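Local coordinates for NmrA family protein (Shigella flexneri 2a, PDB 3QVO) that is of unknown function but probably binds NAD(P) through a Rossmann fold, at residues 64-67 against 68-71. Sequence-based numbering, arbitrary orientation.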
loop_
_atom_site.group_PDB
_atom_site.type_symbol
_atom_site.label_atom_id
_atom_site.label_comp_id
_atom_site.label_asym_id
_atom_site.label_seq_id
_atom_site.Cartn_x
_atom_site.Cartn_y
_atom_site.Cartn_z
ATOM N N PRO A 64 11.135 -1.808 18.299
ATOM C CA PRO A 64 11.018 -3.264 18.548
ATOM C C PRO A 64 9.847 -3.790 17.748
ATOM O O PRO A 64 9.134 -3.034 17.052
ATOM C CB PRO A 64 10.764 -3.383 20.063
ATOM C CG PRO A 64 11.304 -2.105 20.651
ATOM C CD PRO A 64 11.051 -1.045 19.562
ATOM N N TYR A 65 9.678 -5.092 17.799
ATOM C CA TYR A 65 8.790 -5.729 16.868
ATOM C C TYR A 65 7.523 -5.882 17.653
ATOM O O TYR A 65 7.542 -6.504 18.705
ATOM C CB TYR A 65 9.346 -7.095 16.421
ATOM C CG TYR A 65 10.716 -7.043 15.748
ATOM C CD1 TYR A 65 11.025 -6.028 14.842
ATOM C CD2 TYR A 65 11.695 -8.024 16.004
ATOM C CE1 TYR A 65 12.257 -5.974 14.211
ATOM C CE2 TYR A 65 12.951 -7.978 15.370
ATOM C CZ TYR A 65 13.217 -6.938 14.472
ATOM O OH TYR A 65 14.433 -6.830 13.813
ATOM N N PRO A 66 6.426 -5.318 17.160
ATOM C CA PRO A 66 5.174 -5.432 17.884
ATOM C C PRO A 66 4.788 -6.862 18.181
ATOM O O PRO A 66 5.115 -7.757 17.415
ATOM C CB PRO A 66 4.139 -4.815 16.933
ATOM C CG PRO A 66 4.880 -4.344 15.744
ATOM C CD PRO A 66 6.247 -4.863 15.771
ATOM N N THR A 67 4.057 -7.063 19.275
ATOM C CA THR A 67 3.749 -8.413 19.742
ATOM C C THR A 67 2.710 -9.072 18.874
ATOM O O THR A 67 2.618 -10.294 18.842
ATOM C CB THR A 67 3.276 -8.398 21.237
ATOM O OG1 THR A 67 2.012 -7.730 21.326
ATOM C CG2 THR A 67 4.293 -7.692 22.087
ATOM N N ASN A 68 1.943 -8.273 18.131
ATOM C CA ASN A 68 0.956 -8.801 17.216
ATOM C C ASN A 68 1.517 -9.014 15.777
ATOM O O ASN A 68 0.742 -9.116 14.832
ATOM C CB ASN A 68 -0.293 -7.923 17.213
ATOM C CG ASN A 68 -0.045 -6.542 16.559
ATOM O OD1 ASN A 68 1.088 -6.216 16.191
ATOM N ND2 ASN A 68 -1.106 -5.753 16.403
ATOM N N SER A 69 2.841 -9.151 15.631
ATOM C CA SER A 69 3.471 -9.262 14.301
ATOM C C SER A 69 4.129 -10.582 14.093
ATOM O O SER A 69 4.505 -11.262 15.025
ATOM C CB SER A 69 4.541 -8.192 14.065
ATOM O OG SER A 69 5.710 -8.427 14.861
ATOM N N GLN A 70 4.215 -10.956 12.817
ATOM C CA GLN A 70 4.981 -12.082 12.406
ATOM C C GLN A 70 5.816 -11.549 11.253
ATOM O O GLN A 70 5.296 -10.906 10.331
ATOM C CB GLN A 70 4.091 -13.240 11.976
ATOM C CG GLN A 70 4.863 -14.385 11.429
ATOM C CD GLN A 70 4.234 -15.739 11.727
ATOM O OE1 GLN A 70 3.280 -16.148 11.068
ATOM N NE2 GLN A 70 4.771 -16.438 12.741
ATOM N N ILE A 71 7.109 -11.795 11.330
ATOM C CA ILE A 71 8.033 -11.264 10.361
ATOM C C ILE A 71 8.566 -12.399 9.525
ATOM O O ILE A 71 9.207 -13.329 10.033
ATOM C CB ILE A 71 9.192 -10.535 11.018
ATOM C CG1 ILE A 71 8.678 -9.259 11.687
ATOM C CG2 ILE A 71 10.217 -10.167 9.947
ATOM C CD1 ILE A 71 9.651 -8.671 12.697
#
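Pro66 and Ser69, the first and last residues of a type I beta turn, meet at a single carbonyl oxygen and give a worked example of how a chain is reversed and delivered into an edge strand. Ser69 OG donates to Pro66 O at 2.7 Å, lying only 15° out of the carbonyl plane. The backbone bond that closes the turn, Ser69 N to Pro66 O, is longer at 3.2 Å and bent, and its donor stands well above that plane. One acceptor is thus gripped by both the amide and the hydroxyl of the same residue. The serine torsion supplies the hydroxyl half of this grip: with chi1 at 71°, Ser69 OG sits between its own backbone N and carbonyl carbon and comes within 3.7 Å of Pro66 CD.

Further along, the Ile71 side chain crosses that of Tyr65 at about a right angle and sets its CD1 methyl over one ring face. This CH-pi contact places Ile71 CD1 3.7 Å from the centroid of the Tyr65 ring, with its closest approach to Tyr65 CG. Asn68 OD1 comes within 3.4 Å of Pro66 CB.

The asparagine is positioned from outside the turn: ND2 donates to the carbonyls of Leu43 and Lys46, while OD1 accepts from Gln51 NE2, tying the turn to the end of helix 34-43, the loop after it and strand 49-55. Pro58 and Ile61 of the preceding loop also touch Ile71. At the surface of the Rossmann-like sheet, the turn ends the connection from strand 49-55 and starts strand 69-73, which pairs in parallel with 49-55.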